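Local coordinates for protein aspartate--tRNA(Asp/Asn) ligase (PDB 1WYD) that activates L-aspartate with ATP and transfers it to tRNA(Asp) and also to tRNA(Asn), acting as a non-discriminating class II aminoacyl-tRNA synthetase, at residues B[101-106]-B[118-123]; B[316-321]-B[342-347]; B[361-366]-B[386-391]. One frame throughout, in Å; residues are numbered along the deposited sequence.

From the N terminus, the chain first builds the OB-fold nucleic acid binding domain. Contact 1 then closes a loop of 11 residues just after strand 91-94, laying 101-106 against the start of helix 121-125. Contact 2 follows inside the catalytic domain, where 316-321 and 342-347 pair as neighbouring sheet strands across a 20-residue loop without helix or strand. Contact 3 comes last, closing 19 residues between the start of helix 363-371 and the run into strand 394-400. The three loops lie in series and neither nest nor cross. Contacts 2 and 3 are nearer neighbours, with centres about 26 Å apart; contacts 1 and 3, about 54 Å apart, both meet the second subunit.

Contact 1 (B[101-106]-B[118-123]); sequences PLPLDV and LRERVL
Leu-102 only grazes Leu-123, one methyl toward another. Pro-103 makes the closer approach: its CG lies 3.5 Å from CD of Glu-120, the ring crossing the glutamate chain at about a right angle, while its CD reaches CD1 of Leu-123 at 3.9 Å. The glutamate meets the proline because its chain folds back at chi2 (-66°), bringing the carboxylate end round to the ring. With an alanine here, Pro-103 would lose that bent chain beside its CG, and a gap would probably open between the ring and the helix start. Leu-104 comes next, running past Glu-120 in the opposite direction; its CD1 rests 3.7 Å from Glu-120 O, and its CB packs 4.0 Å from CB of Leu-123. Val-106 finishes the run with CG2 3.6 Å from CD2 of Leu-123. Leu-123 is the apolar centre shared by Leu-102, Pro-103, Leu-104 and Val-106. Glu-120 occupies the N-cap position of helix 121-125, so the loop that follows strand 91-94 packs across this helix's first turn. Tyr-389 of the second subunit packs on Leu-102, Pro-103 and Glu-120, placing the contact beside the dimer interface.

Contact 2 (B[316-321]-B[342-347]); sequences LYFIVD and ESFDLI
Tyr-317 and Ile-347 form a hydrogen-bonded antiparallel pair, with Tyr-317 N to Ile-347 O at 3.1 Å and the return bond from Ile-347 N to Tyr-317 O at 2.9 Å. Ile-319 and Asp-345 repeat the scheme: Ile-319 N reaches Asp-345 O at 2.7 Å, and Asp-345 N returns to Ile-319 O. A fifth bond, Asp-321 N to Ser-343 O at 2.8 Å, carries the pairing just past the first strand.

CH-pi contacts reinforce both faces. Ile-347 CB sits over a face of the Tyr-317 ring, 3.9 Å from its centroid. The tyrosine CG lies between its backbone N and carbonyl carbon (chi1 57°), which lays the ring beneath that isoleucine; its OH goes on to hydrogen-bond Lys-349 O. Among the residues facing the other way, Leu-346 CD1 stands over the Phe-318 ring, again 3.9 Å from the centroid.

Purely apolar packing fills in the rest. Phe-318 CD2 touches Phe-344 CD2 at 3.5 Å with the ring planes at 85°, and Val-320 CG1 rests 3.9 Å from Phe-344 CB. Helix 235-256 covers this side, while helix 302-312 packs on Tyr-317, Ile-319 and Ile-347.

Asp-345 and Asp-321 are buried acids, each with a partner outside the strands: Arg-327 for Asp-345, Lys-334 and Tyr-235 for Asp-321. Asp-345 OD1 takes the salt bridge, and its OD2 lies close to Glu-352, a predicted magnesium ligand; the arginine probably offsets some of the negative charge gathered there.

Contact 3 (B[361-366]-B[386-391]); sequences HKREVL and WFDYGM
Arg-363 and Asp-388 meet through a single nitrogen: NH1 lies 2.7 Å from OD1 in a salt bridge and also hydrogen-bonds OD2 at 3.2 Å. The carboxylate comes in at the edge of the guanidinium, near its plane, and the two planes are 17° apart. Leu-366 sets CD1 over the centre of the Phe-387 ring, 3.6 Å from the centroid. Phe-387 CG lies anti to its carbonyl carbon (chi1 -63°), which puts the ring between Leu-366 and Met-391, whose CG covers the opposite face; His-361 O comes in at the edge, 3.5 Å from Phe-387 CD2.

One water accepts from Met-391 N at 2.8 Å and lies close to His-361 O and Phe-387 O; a second is 2.8 Å from Phe-387 O and takes a weak bond from Arg-363 N.

Further out, Glu-381 grips Arg-363 NH2 and Glu-367 grips NE, so three acids fix the guanidinium. Leu-384 backs Arg-363 and Leu-366, and Arg-126 of the second subunit bonds Tyr-389 O and Gly-390 O. The contact joins the start of helix 363-371 to the lead-in of strand 394-400, which with helix 401-409 forms the strand-helix motif 3 of class II synthetases, where ATP is predicted to bind.

Contact 1 (B[101-106]-B[118-123])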
loop_
_atom_site.group_PDB
_atom_site.type_symbol
_atom_site.label_atom_id
_atom_site.label_comp_id
_atom_site.label_asym_id
_atom_site.label_seq_id
_atom_site.Cartn_x
_atom_site.Cartn_y
_atom_site.Cartn_z
ATOM N N PRO B 101 32.236 -7.624 19.899
ATOM C CA PRO B 101 30.928 -7.533 20.548
ATOM C C PRO B 101 29.973 -6.743 19.675
ATOM O O PRO B 101 30.387 -6.132 18.671
ATOM C CB PRO B 101 31.241 -6.705 21.793
ATOM C CG PRO B 101 32.293 -5.736 21.300
ATOM C CD PRO B 101 33.171 -6.616 20.429
ATOM N N LEU B 102 28.711 -6.723 20.087
ATOM C CA LEU B 102 27.660 -5.978 19.399
ATOM C C LEU B 102 27.800 -4.500 19.697
ATOM O O LEU B 102 28.176 -4.117 20.814
ATOM C CB LEU B 102 26.289 -6.421 19.884
ATOM C CG LEU B 102 25.727 -7.778 19.477
ATOM C CD1 LEU B 102 24.261 -7.803 19.913
ATOM C CD2 LEU B 102 25.839 -8.063 17.984
ATOM N N PRO B 103 27.494 -3.673 18.707
ATOM C CA PRO B 103 27.446 -2.225 18.910
ATOM C C PRO B 103 26.118 -1.788 19.544
ATOM O O PRO B 103 26.006 -0.669 20.056
ATOM C CB PRO B 103 27.577 -1.668 17.485
ATOM C CG PRO B 103 26.975 -2.768 16.591
ATOM C CD PRO B 103 27.203 -4.059 17.312
ATOM N N LEU B 104 25.112 -2.647 19.481
ATOM C CA LEU B 104 23.842 -2.349 20.122
ATOM C C LEU B 104 23.315 -3.619 20.762
ATOM O O LEU B 104 23.345 -4.681 20.148
ATOM C CB LEU B 104 22.845 -1.784 19.098
ATOM C CG LEU B 104 21.588 -1.110 19.630
ATOM C CD1 LEU B 104 21.142 -0.062 18.627
ATOM C CD2 LEU B 104 20.435 -2.120 19.931
ATOM N N ASP B 105 22.813 -3.496 21.986
ATOM C CA ASP B 105 22.309 -4.641 22.735
ATOM C C ASP B 105 20.846 -4.923 22.468
ATOM O O ASP B 105 19.965 -4.169 22.899
ATOM C CB ASP B 105 22.556 -4.456 24.237
ATOM C CG ASP B 105 24.016 -4.659 24.609
ATOM O OD1 ASP B 105 24.683 -5.578 24.038
ATOM O OD2 ASP B 105 24.598 -3.940 25.457
ATOM N N VAL B 106 20.586 -6.027 21.775
ATOM C CA VAL B 106 19.216 -6.380 21.399
ATOM C C VAL B 106 18.333 -6.696 22.625
ATOM O O VAL B 106 17.108 -6.574 22.581
ATOM C CB VAL B 106 19.206 -7.494 20.306
ATOM C CG1 VAL B 106 17.810 -7.931 19.941
ATOM C CG2 VAL B 106 19.958 -7.010 19.051
ATOM N N LEU B 118 19.991 4.410 14.915
ATOM C CA LEU B 118 19.862 4.412 13.463
ATOM C C LEU B 118 21.131 3.954 12.725
ATOM O O LEU B 118 21.046 3.467 11.593
ATOM C CB LEU B 118 19.418 5.787 12.956
ATOM C CG LEU B 118 18.040 6.316 13.360
ATOM C CD1 LEU B 118 17.790 7.765 12.915
ATOM C CD2 LEU B 118 16.978 5.419 12.781
ATOM N N ARG B 119 22.302 4.084 13.336
ATOM C CA ARG B 119 23.497 3.467 12.731
ATOM C C ARG B 119 23.427 1.942 12.835
ATOM O O ARG B 119 24.128 1.221 12.107
ATOM C CB ARG B 119 24.805 3.945 13.379
ATOM C CG ARG B 119 25.344 5.252 12.834
ATOM C CD ARG B 119 26.814 5.571 13.275
ATOM N NE ARG B 119 26.984 5.684 14.730
ATOM C CZ ARG B 119 26.683 6.776 15.451
ATOM N NH1 ARG B 119 26.194 7.862 14.846
ATOM N NH2 ARG B 119 26.868 6.792 16.779
ATOM N N GLU B 120 22.607 1.453 13.769
ATOM C CA GLU B 120 22.494 0.012 13.997
ATOM C C GLU B 120 21.021 -0.322 14.139
ATOM O O GLU B 120 20.558 -0.939 15.108
ATOM C CB GLU B 120 23.336 -0.411 15.216
ATOM C CG GLU B 120 24.824 -0.114 15.065
ATOM C CD GLU B 120 25.487 -0.937 13.964
ATOM O OE1 GLU B 120 24.941 -1.988 13.548
ATOM O OE2 GLU B 120 26.588 -0.537 13.513
ATOM N N ARG B 121 20.288 0.118 13.129
ATOM C CA ARG B 121 18.847 0.147 13.179
ATOM C C ARG B 121 18.250 -1.257 13.227
ATOM O O ARG B 121 17.294 -1.507 13.958
ATOM C CB ARG B 121 18.326 0.941 11.987
ATOM C CG ARG B 121 16.859 1.127 12.019
ATOM C CD ARG B 121 16.405 1.695 13.325
ATOM N NE ARG B 121 15.262 2.564 13.092
ATOM C CZ ARG B 121 14.545 3.116 14.051
ATOM N NH1 ARG B 121 14.867 2.928 15.336
ATOM N NH2 ARG B 121 13.550 3.920 13.708
ATOM N N VAL B 122 18.833 -2.164 12.452
ATOM C CA VAL B 122 18.446 -3.570 12.471
ATOM C C VAL B 122 18.547 -4.169 13.874
ATOM O O VAL B 122 17.624 -4.831 14.353
ATOM C CB VAL B 122 19.256 -4.363 11.461
ATOM C CG1 VAL B 122 19.182 -5.870 11.730
ATOM C CG2 VAL B 122 18.741 -4.057 10.066
ATOM N N LEU B 123 19.650 -3.909 14.546
ATOM C CA LEU B 123 19.792 -4.404 15.879
ATOM C C LEU B 123 18.764 -3.737 16.775
ATOM O O LEU B 123 18.150 -4.385 17.615
ATOM C CB LEU B 123 21.232 -4.193 16.391
ATOM C CG LEU B 123 22.189 -5.141 15.671
ATOM C CD1 LEU B 123 23.660 -4.758 15.924
ATOM C CD2 LEU B 123 21.938 -6.588 16.057
#

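Contact 2 (B[316-321]-B[342-347])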
loop_
_atom_site.group_PDB
_atom_site.type_symbol
_atom_site.label_atom_id
_atom_site.label_comp_id
_atom_site.label_asym_id
_atom_site.label_seq_id
_atom_site.Cartn_x
_atom_site.Cartn_y
_atom_site.Cartn_z
ATOM N N LEU B 316 -9.985 11.573 22.770
ATOM C CA LEU B 316 -10.285 11.339 21.377
ATOM C C LEU B 316 -11.506 12.141 20.971
ATOM O O LEU B 316 -12.641 11.811 21.356
ATOM C CB LEU B 316 -10.474 9.837 21.151
ATOM C CG LEU B 316 -10.387 9.290 19.744
ATOM C CD1 LEU B 316 -8.959 9.356 19.214
ATOM C CD2 LEU B 316 -10.941 7.876 19.733
ATOM N N TYR B 317 -11.258 13.219 20.235
ATOM C CA TYR B 317 -12.298 14.118 19.830
ATOM C C TYR B 317 -12.025 14.697 18.429
ATOM O O TYR B 317 -10.861 14.838 18.006
ATOM C CB TYR B 317 -12.419 15.224 20.886
ATOM C CG TYR B 317 -11.148 15.991 21.139
ATOM C CD1 TYR B 317 -10.970 17.253 20.609
ATOM C CD2 TYR B 317 -10.127 15.453 21.901
ATOM C CE1 TYR B 317 -9.792 17.972 20.815
ATOM C CE2 TYR B 317 -8.955 16.148 22.122
ATOM C CZ TYR B 317 -8.784 17.423 21.575
ATOM O OH TYR B 317 -7.602 18.136 21.786
ATOM N N PHE B 318 -13.091 15.019 17.706
ATOM C CA PHE B 318 -12.987 15.770 16.453
ATOM C C PHE B 318 -13.057 17.272 16.730
ATOM O O PHE B 318 -13.875 17.715 17.528
ATOM C CB PHE B 318 -14.202 15.472 15.559
ATOM C CG PHE B 318 -14.238 14.090 14.958
ATOM C CD1 PHE B 318 -15.181 13.174 15.369
ATOM C CD2 PHE B 318 -13.392 13.750 13.887
ATOM C CE1 PHE B 318 -15.252 11.908 14.777
ATOM C CE2 PHE B 318 -13.456 12.486 13.284
ATOM C CZ PHE B 318 -14.379 11.571 13.731
ATOM N N ILE B 319 -12.223 18.066 16.058
ATOM C CA ILE B 319 -12.503 19.487 15.923
ATOM C C ILE B 319 -13.079 19.798 14.528
ATOM O O ILE B 319 -12.339 19.879 13.525
ATOM C CB ILE B 319 -11.299 20.362 16.197
ATOM C CG1 ILE B 319 -10.714 20.084 17.575
ATOM C CG2 ILE B 319 -11.737 21.819 16.131
ATOM C CD1 ILE B 319 -9.555 21.030 17.906
ATOM N N VAL B 320 -14.394 20.022 14.508
ATOM C CA VAL B 320 -15.192 20.238 13.300
ATOM C C VAL B 320 -15.474 21.715 12.970
ATOM O O VAL B 320 -15.271 22.615 13.791
ATOM C CB VAL B 320 -16.537 19.450 13.379
ATOM C CG1 VAL B 320 -16.287 17.989 13.681
ATOM C CG2 VAL B 320 -17.445 20.046 14.400
ATOM N N ASP B 321 -15.959 21.953 11.762
ATOM C CA ASP B 321 -16.394 23.273 11.349
ATOM C C ASP B 321 -15.321 24.390 11.514
ATOM O O ASP B 321 -15.612 25.447 12.086
ATOM C CB ASP B 321 -17.745 23.645 12.030
ATOM C CG ASP B 321 -18.880 22.641 11.706
ATOM O OD1 ASP B 321 -19.946 22.667 12.356
ATOM O OD2 ASP B 321 -18.810 21.788 10.804
ATOM N N GLU B 342 -16.997 22.966 6.081
ATOM C CA GLU B 342 -17.405 21.618 6.410
ATOM C C GLU B 342 -16.164 20.717 6.541
ATOM O O GLU B 342 -15.932 19.828 5.741
ATOM C CB GLU B 342 -18.417 21.087 5.390
ATOM C CG GLU B 342 -19.842 21.609 5.582
ATOM C CD GLU B 342 -20.904 20.909 4.714
ATOM O OE1 GLU B 342 -20.752 19.709 4.339
ATOM O OE2 GLU B 342 -21.913 21.571 4.402
ATOM N N SER B 343 -15.389 20.945 7.594
ATOM C CA SER B 343 -14.135 20.243 7.789
ATOM C C SER B 343 -14.022 19.714 9.180
ATOM O O SER B 343 -14.771 20.118 10.056
ATOM C CB SER B 343 -12.981 21.190 7.556
ATOM O OG SER B 343 -13.154 22.353 8.349
ATOM N N PHE B 344 -13.073 18.792 9.372
ATOM C CA PHE B 344 -12.764 18.258 10.695
ATOM C C PHE B 344 -11.300 17.904 10.840
ATOM O O PHE B 344 -10.659 17.516 9.884
ATOM C CB PHE B 344 -13.629 17.037 10.995
ATOM C CG PHE B 344 -13.263 15.798 10.214
ATOM C CD1 PHE B 344 -13.778 15.584 8.945
ATOM C CD2 PHE B 344 -12.421 14.841 10.761
ATOM C CE1 PHE B 344 -13.452 14.452 8.213
ATOM C CE2 PHE B 344 -12.091 13.693 10.047
ATOM C CZ PHE B 344 -12.612 13.502 8.761
ATOM N N ASP B 345 -10.776 18.041 12.049
ATOM C CA ASP B 345 -9.571 17.315 12.449
ATOM C C ASP B 345 -9.967 16.272 13.483
ATOM O O ASP B 345 -10.859 16.526 14.296
ATOM C CB ASP B 345 -8.530 18.260 13.043
ATOM C CG ASP B 345 -8.019 19.268 12.026
ATOM O OD1 ASP B 345 -8.554 19.306 10.913
ATOM O OD2 ASP B 345 -7.121 20.089 12.250
ATOM N N LEU B 346 -9.335 15.097 13.439
ATOM C CA LEU B 346 -9.427 14.178 14.567
ATOM C C LEU B 346 -8.168 14.265 15.399
ATOM O O LEU B 346 -7.067 13.980 14.902
ATOM C CB LEU B 346 -9.674 12.722 14.147
ATOM C CG LEU B 346 -9.796 11.720 15.318
ATOM C CD1 LEU B 346 -11.032 12.016 16.258
ATOM C CD2 LEU B 346 -9.841 10.304 14.850
ATOM N N ILE B 347 -8.348 14.657 16.664
ATOM C CA ILE B 347 -7.272 14.723 17.650
ATOM C C ILE B 347 -7.288 13.551 18.609
ATOM O O ILE B 347 -8.355 13.195 19.177
ATOM C CB ILE B 347 -7.373 16.017 18.481
ATOM C CG1 ILE B 347 -7.715 17.224 17.598
ATOM C CG2 ILE B 347 -6.106 16.219 19.341
ATOM C CD1 ILE B 347 -6.562 17.695 16.696
#

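Contact 3 (B[361-366]-B[386-391])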
loop_
_atom_site.group_PDB
_atom_site.type_symbol
_atom_site.label_atom_id
_atom_site.label_comp_id
_atom_site.label_asym_id
_atom_site.label_seq_id
_atom_site.Cartn_x
_atom_site.Cartn_y
_atom_site.Cartn_z
ATOM N N HIS B 361 -17.575 20.823 -5.732
ATOM C CA HIS B 361 -17.791 19.997 -6.929
ATOM C C HIS B 361 -18.253 20.792 -8.140
ATOM O O HIS B 361 -18.431 20.227 -9.227
ATOM C CB HIS B 361 -18.736 18.800 -6.669
ATOM C CG HIS B 361 -20.165 19.181 -6.419
ATOM N ND1 HIS B 361 -21.060 19.420 -7.440
ATOM C CD2 HIS B 361 -20.861 19.337 -5.265
ATOM C CE1 HIS B 361 -22.239 19.730 -6.926
ATOM N NE2 HIS B 361 -22.144 19.690 -5.610
ATOM N N LYS B 362 -18.421 22.094 -7.971
ATOM C CA LYS B 362 -18.667 22.978 -9.103
ATOM C C LYS B 362 -17.409 23.799 -9.389
ATOM O O LYS B 362 -16.739 24.271 -8.469
ATOM C CB LYS B 362 -19.862 23.912 -8.838
ATOM C CG LYS B 362 -21.256 23.248 -8.776
ATOM C CD LYS B 362 -22.154 23.928 -7.713
ATOM C CE LYS B 362 -23.568 23.286 -7.551
ATOM N NZ LYS B 362 -24.047 22.519 -8.751
ATOM N N ARG B 363 -17.094 23.945 -10.668
ATOM C CA ARG B 363 -15.966 24.754 -11.131
ATOM C C ARG B 363 -16.008 26.202 -10.595
ATOM O O ARG B 363 -14.991 26.733 -10.122
ATOM C CB ARG B 363 -15.901 24.690 -12.673
ATOM C CG ARG B 363 -15.484 25.979 -13.404
ATOM C CD ARG B 363 -15.016 25.738 -14.852
ATOM N NE ARG B 363 -13.636 26.174 -15.010
ATOM C CZ ARG B 363 -12.672 25.488 -15.602
ATOM N NH1 ARG B 363 -12.895 24.297 -16.137
ATOM N NH2 ARG B 363 -11.462 26.014 -15.655
ATOM N N GLU B 364 -17.193 26.813 -10.630
ATOM C CA GLU B 364 -17.389 28.197 -10.168
ATOM C C GLU B 364 -17.088 28.397 -8.676
ATOM O O GLU B 364 -16.379 29.329 -8.306
ATOM C CB GLU B 364 -18.812 28.704 -10.509
ATOM N N VAL B 365 -17.622 27.542 -7.809
ATOM C CA VAL B 365 -17.305 27.681 -6.384
ATOM C C VAL B 365 -15.811 27.402 -6.130
ATOM O O VAL B 365 -15.175 28.096 -5.335
ATOM C CB VAL B 365 -18.261 26.866 -5.447
ATOM C CG1 VAL B 365 -18.459 25.491 -5.956
ATOM C CG2 VAL B 365 -17.735 26.792 -4.040
ATOM N N LEU B 366 -15.252 26.406 -6.815
ATOM C CA LEU B 366 -13.809 26.179 -6.740
ATOM C C LEU B 366 -13.038 27.432 -7.175
ATOM O O LEU B 366 -12.095 27.843 -6.524
ATOM C CB LEU B 366 -13.383 24.995 -7.594
ATOM C CG LEU B 366 -13.504 23.597 -6.991
ATOM C CD1 LEU B 366 -13.388 22.560 -8.090
ATOM C CD2 LEU B 366 -12.467 23.332 -5.914
ATOM N N TRP B 386 -11.467 19.040 -14.587
ATOM C CA TRP B 386 -12.164 17.775 -14.405
ATOM C C TRP B 386 -13.606 17.988 -13.971
ATOM O O TRP B 386 -14.462 17.179 -14.290
ATOM C CB TRP B 386 -11.438 16.903 -13.391
ATOM C CG TRP B 386 -10.003 16.751 -13.685
ATOM C CD1 TRP B 386 -8.959 17.320 -13.007
ATOM C CD2 TRP B 386 -9.428 15.973 -14.746
ATOM N NE1 TRP B 386 -7.770 16.950 -13.593
ATOM C CE2 TRP B 386 -8.025 16.118 -14.656
ATOM C CE3 TRP B 386 -9.959 15.163 -15.765
ATOM C CZ2 TRP B 386 -7.152 15.502 -15.544
ATOM C CZ3 TRP B 386 -9.083 14.546 -16.662
ATOM C CH2 TRP B 386 -7.695 14.717 -16.539
ATOM N N PHE B 387 -13.856 19.110 -13.298
ATOM C CA PHE B 387 -15.189 19.482 -12.775
ATOM C C PHE B 387 -16.165 20.052 -13.817
ATOM O O PHE B 387 -17.306 20.365 -13.489
ATOM C CB PHE B 387 -15.048 20.449 -11.585
ATOM C CG PHE B 387 -14.332 19.842 -10.415
ATOM C CD1 PHE B 387 -12.955 19.693 -10.430
ATOM C CD2 PHE B 387 -15.041 19.367 -9.320
ATOM C CE1 PHE B 387 -12.299 19.094 -9.395
ATOM C CE2 PHE B 387 -14.371 18.785 -8.263
ATOM C CZ PHE B 387 -12.995 18.639 -8.316
ATOM N N ASP B 388 -15.726 20.151 -15.070
ATOM C CA ASP B 388 -16.648 20.489 -16.153
ATOM C C ASP B 388 -17.508 19.305 -16.568
ATOM O O ASP B 388 -18.503 19.472 -17.292
ATOM C CB ASP B 388 -15.887 20.989 -17.388
ATOM C CG ASP B 388 -15.321 22.388 -17.212
ATOM O OD1 ASP B 388 -14.223 22.628 -17.775
ATOM O OD2 ASP B 388 -15.869 23.307 -16.556
ATOM N N TYR B 389 -17.126 18.107 -16.145
ATOM C CA TYR B 389 -17.788 16.922 -16.670
ATOM C C TYR B 389 -18.371 15.992 -15.605
ATOM O O TYR B 389 -18.087 14.788 -15.587
ATOM C CB TYR B 389 -16.877 16.199 -17.652
ATOM C CG TYR B 389 -16.442 17.087 -18.801
ATOM C CD1 TYR B 389 -15.096 17.391 -18.996
ATOM C CD2 TYR B 389 -17.385 17.631 -19.686
ATOM C CE1 TYR B 389 -14.692 18.196 -20.050
ATOM C CE2 TYR B 389 -17.005 18.456 -20.724
ATOM C CZ TYR B 389 -15.652 18.736 -20.914
ATOM O OH TYR B 389 -15.242 19.557 -21.966
ATOM N N GLY B 390 -19.208 16.569 -14.746
ATOM C CA GLY B 390 -19.990 15.830 -13.764
ATOM C C GLY B 390 -19.208 15.294 -12.577
ATOM O O GLY B 390 -19.173 14.084 -12.348
ATOM N N MET B 391 -18.567 16.160 -11.803
ATOM C CA MET B 391 -17.974 15.644 -10.577
ATOM C C MET B 391 -19.101 15.586 -9.551
ATOM O O MET B 391 -19.851 16.548 -9.432
ATOM C CB MET B 391 -16.819 16.525 -10.089
ATOM C CG MET B 391 -15.494 16.287 -10.801
ATOM S SD MET B 391 -14.871 14.592 -10.699
ATOM C CE MET B 391 -14.169 14.659 -9.046
HETATM O O HOH W 1 -18.515 18.900 -11.500
HETATM O O HOH W 2 -19.060 22.464 -12.881
#